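Local coordinates for protein transcription factor tau subunit sfc1 (Schizosaccharomyces pombe, PDB 4BJI) that belongs to the tauA domain of TFIIIC, which binds boxA promoter DNA of tRNA and similar genes, this piece being the subunit's DNA-binding domain, at residues T125-D129 with Y140-V146. Residues are numbered along the deposited sequence; the frame is centred on the assembly and turned at random.
Sequences THVFD and YQVCDIV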
ATOM      1  N   THR A 125       1.003  -4.207  12.493  1.00 24.98           N
ATOM      2  CA  THR A 125       0.269  -3.060  12.011  1.00 13.00           C
ATOM      3  C   THR A 125       0.691  -2.645  10.574  1.00 15.65           C
ATOM      4  O   THR A 125       1.862  -2.731  10.127  1.00 17.18           O
ATOM      5  CB  THR A 125       0.408  -1.850  12.959  1.00 19.29           C
ATOM      6  OG1 THR A 125      -0.472  -0.819  12.533  1.00 18.03           O
ATOM      7  CG2 THR A 125       1.832  -1.295  12.978  1.00 20.49           C
ATOM      8  N   HIS A 126      -0.302  -2.151   9.860  1.00 11.40           N
ATOM      9  CA  HIS A 126      -0.110  -1.530   8.546  1.00 10.78           C
ATOM     10  C   HIS A 126       0.202  -0.022   8.659  1.00  8.75           C
ATOM     11  O   HIS A 126       0.518   0.628   7.677  1.00  9.30           O
ATOM     12  CB  HIS A 126      -1.384  -1.721   7.732  1.00  9.60           C
ATOM     13  CG  HIS A 126      -2.597  -1.137   8.388  1.00  8.97           C
ATOM     14  ND1 HIS A 126      -3.117  -1.635   9.567  1.00 13.35           N
ATOM     15  CD2 HIS A 126      -3.370  -0.081   8.054  1.00 10.44           C
ATOM     16  CE1 HIS A 126      -4.153  -0.900   9.932  1.00 13.47           C
ATOM     17  NE2 HIS A 126      -4.341   0.036   9.017  1.00 12.94           N
ATOM     18  N   VAL A 127       0.120   0.518   9.873  1.00  8.31           N
ATOM     19  CA  VAL A 127       0.316   1.955  10.106  1.00  8.79           C
ATOM     20  C   VAL A 127       1.788   2.242  10.291  1.00  8.33           C
ATOM     21  O   VAL A 127       2.498   1.489  10.966  1.00  9.83           O
ATOM     22  CB  VAL A 127      -0.470   2.365  11.375  1.00 10.38           C
ATOM     23  CG1 VAL A 127      -0.215   3.797  11.761  1.00 10.13           C
ATOM     24  CG2 VAL A 127      -1.947   2.143  11.181  1.00 13.71           C
ATOM     25  N   PHE A 128       2.241   3.356   9.716  1.00  8.55           N
ATOM     26  CA  PHE A 128       3.598   3.842   9.911  1.00  8.30           C
ATOM     27  C   PHE A 128       3.541   5.042  10.835  1.00  8.40           C
ATOM     28  O   PHE A 128       3.115   6.127  10.404  1.00  7.40           O
ATOM     29  CB  PHE A 128       4.262   4.247   8.583  1.00  9.38           C
ATOM     30  CG  PHE A 128       5.754   4.468   8.712  1.00  8.91           C
ATOM     31  CD1 PHE A 128       6.273   5.638   9.246  1.00 10.43           C
ATOM     32  CD2 PHE A 128       6.639   3.468   8.308  1.00 10.87           C
ATOM     33  CE1 PHE A 128       7.613   5.782   9.390  1.00 11.08           C
ATOM     34  CE2 PHE A 128       7.983   3.635   8.435  1.00 13.07           C
ATOM     35  CZ  PHE A 128       8.458   4.804   8.968  1.00 11.53           C
ATOM     36  N   ASP A 129       3.941   4.843  12.091  1.00  8.45           N
ATOM     37  CA  ASP A 129       3.898   5.940  13.093  1.00  9.32           C
ATOM     38  C   ASP A 129       5.276   6.482  13.453  1.00 10.64           C
ATOM     39  O   ASP A 129       5.388   7.494  14.160  1.00 11.18           O
ATOM     40  CB  ASP A 129       3.093   5.564  14.341  1.00 12.25           C
ATOM     41  CG  ASP A 129       3.751   4.489  15.168  1.00 14.62           C
ATOM     42  OD1 ASP A 129       4.852   4.018  14.807  1.00 12.31           O
ATOM     43  OD2 ASP A 129       3.083   4.079  16.176  1.00 17.90           O
ATOM     44  N   TYR A 140       3.990  -0.131   3.010  1.00  7.47           N
ATOM     45  CA  TYR A 140       3.125   0.857   3.660  1.00  7.43           C
ATOM     46  C   TYR A 140       2.432   1.690   2.613  1.00  7.50           C
ATOM     47  O   TYR A 140       3.076   2.212   1.700  1.00  8.90           O
ATOM     48  CB  TYR A 140       3.933   1.769   4.578  1.00  7.90           C
ATOM     49  CG  TYR A 140       4.508   1.040   5.764  1.00  8.11           C
ATOM     50  CD1 TYR A 140       5.752   0.448   5.693  1.00  9.40           C
ATOM     51  CD2 TYR A 140       3.797   0.938   6.930  1.00  8.70           C
ATOM     52  CE1 TYR A 140       6.279  -0.228   6.775  1.00 11.34           C
ATOM     53  CE2 TYR A 140       4.321   0.266   8.016  1.00 10.78           C
ATOM     54  CZ  TYR A 140       5.555  -0.297   7.926  1.00 12.47           C
ATOM     55  OH  TYR A 140       6.064  -0.984   9.049  1.00 16.19           O
ATOM     56  N   GLN A 141       1.140   1.883   2.792  1.00  5.68           N
ATOM     57  CA  GLN A 141       0.398   2.799   1.945  1.00  6.34           C
ATOM     58  C   GLN A 141       0.396   4.214   2.522  1.00  5.75           C
ATOM     59  O   GLN A 141       0.371   4.397   3.739  1.00  6.37           O
ATOM     60  CB  GLN A 141      -1.022   2.335   1.741  1.00  7.50           C
ATOM     61  CG  GLN A 141      -1.091   1.115   0.815  1.00  9.04           C
ATOM     62  CD  GLN A 141      -2.523   0.717   0.578  1.00  7.25           C
ATOM     63  OE1 GLN A 141      -3.067  -0.103   1.335  1.00  9.76           O
ATOM     64  NE2 GLN A 141      -3.161   1.283  -0.412  1.00  7.10           N
ATOM     65  N   VAL A 142       0.409   5.213   1.646  1.00  4.68           N
ATOM     66  CA  VAL A 142       0.504   6.600   2.092  1.00  5.37           C
ATOM     67  C   VAL A 142      -0.555   6.999   3.118  1.00  6.07           C
ATOM     68  O   VAL A 142      -0.242   7.659   4.115  1.00  6.37           O
ATOM     69  CB  VAL A 142       0.459   7.521   0.875  1.00  5.86           C
ATOM     70  CG1 VAL A 142       0.203   8.991   1.288  1.00  7.75           C
ATOM     71  CG2 VAL A 142       1.753   7.357   0.050  1.00  6.95           C
ATOM     72  N   CYS A 143      -1.791   6.612   2.885  1.00  5.55           N
ATOM     73  CA  CYS A 143      -2.889   6.961   3.779  1.00  7.67           C
ATOM     74  C   CYS A 143      -2.730   6.393   5.180  1.00  7.96           C
ATOM     75  O   CYS A 143      -3.432   6.848   6.104  1.00  9.92           O
ATOM     76  CB  CYS A 143      -4.219   6.531   3.163  1.00  8.09           C
ATOM     77  SG  CYS A 143      -4.343   4.753   2.772  1.00  9.13           S
ATOM     78  N   ASP A 144      -1.850   5.400   5.334  1.00  6.10           N
ATOM     79  CA  ASP A 144      -1.611   4.759   6.621  1.00  6.83           C
ATOM     80  C   ASP A 144      -0.342   5.312   7.298  1.00  6.47           C
ATOM     81  O   ASP A 144       0.041   4.800   8.358  1.00  6.92           O
ATOM     82  CB  ASP A 144      -1.505   3.256   6.455  1.00  7.09           C
ATOM     83  CG  ASP A 144      -2.755   2.632   5.862  1.00  8.88           C
ATOM     84  OD1 ASP A 144      -3.855   3.145   6.128  1.00 10.31           O
ATOM     85  OD2 ASP A 144      -2.602   1.616   5.157  1.00  9.24           O
ATOM     86  N   ILE A 145       0.253   6.357   6.729  1.00  6.15           N
ATOM     87  CA  ILE A 145       1.415   7.003   7.339  1.00  7.29           C
ATOM     88  C   ILE A 145       0.904   8.110   8.258  1.00  9.51           C
ATOM     89  O   ILE A 145       0.427   9.170   7.800  1.00 10.41           O
ATOM     90  CB  ILE A 145       2.364   7.575   6.282  1.00  8.48           C
ATOM     91  CG1 ILE A 145       2.865   6.478   5.373  1.00  9.25           C
ATOM     92  CG2 ILE A 145       3.517   8.310   7.002  1.00 11.61           C
ATOM     93  CD1 ILE A 145       3.660   7.024   4.237  1.00 13.35           C
ATOM     94  N   VAL A 146       0.975   7.870   9.563  1.00  7.11           N
ATOM     95  CA  VAL A 146       0.477   8.859  10.522  1.00  8.14           C
ATOM     96  C   VAL A 146       1.614   9.646  11.173  1.00  7.16           C
ATOM     97  O   VAL A 146       1.395  10.682  11.845  1.00  9.03           O
ATOM     98  CB  VAL A 146      -0.394   8.225  11.646  1.00 11.18           C
ATOM     99  CG1 VAL A 146      -1.611   7.525  11.020  1.00 14.58           C
ATOM    100  CG2 VAL A 146       0.404   7.282  12.534  1.00 11.23           C
TER
HETATM  101  O   HOH W   1      -0.194   0.558   5.048  1.00  7.67           O
HETATM  102  O   HOH W   2       4.805  -0.263  11.477  1.00 25.52           O
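Phe128 and Tyr140 meet as a T-shaped pair: the edge of the Phe128 ring points at the face of Tyr140, the planes standing at 86° with centroids 5.2 Å apart. With Phe128 CG anti to its backbone nitrogen (chi1 -168°) and beside the carbonyl carbon, the ring is carried across so that CD2 lies over the centre of the tyrosine ring. Phe128 CB packs on Tyr140 CD2, at 3.7 Å. Met182 of helix 172-189 touches both aromatic side chains. At the rim of Tyr140, near the ring plane, come the carbonyl oxygens of His126 and Val127, and a water joins Tyr140 OH to Val127 O.

Beside the aromatic pair a single beta bridge joins Phe128 and Ile145. Phe128 N donates to Asp144 O at 3.0 Å, and Val146 N to Phe128 O at 2.9 Å. On the flank, Val127 CG1 meets Val146 CG2 at 3.6 Å.

The carboxylate of Asp144 stands perpendicular to the His126 imidazole, OD2 approaching the ring edge 3.4 Å from CD2. Asp144 OD2 forms a salt bridge with Arg51, and His126 ND1 is hydrogen-bonded to Asn61. A second water gives hydrogen bonds to His126 O and Asp144 OD2 and accepts one from Gln141 N.

Replacing Tyr140 by an alanine would probably leave the Phe128 edge without its aromatic face and the water at Val127 O without its phenolic partner. The contact thus illustrates how a loop without regular secondary structure can be fixed beside the end of strand 139-141: one bridge sets the backbone, a T-shaped ring pair packs beside it, water satisfies the His126 and Val127 carbonyls, and Arg51 probably balances the Asp144 charge.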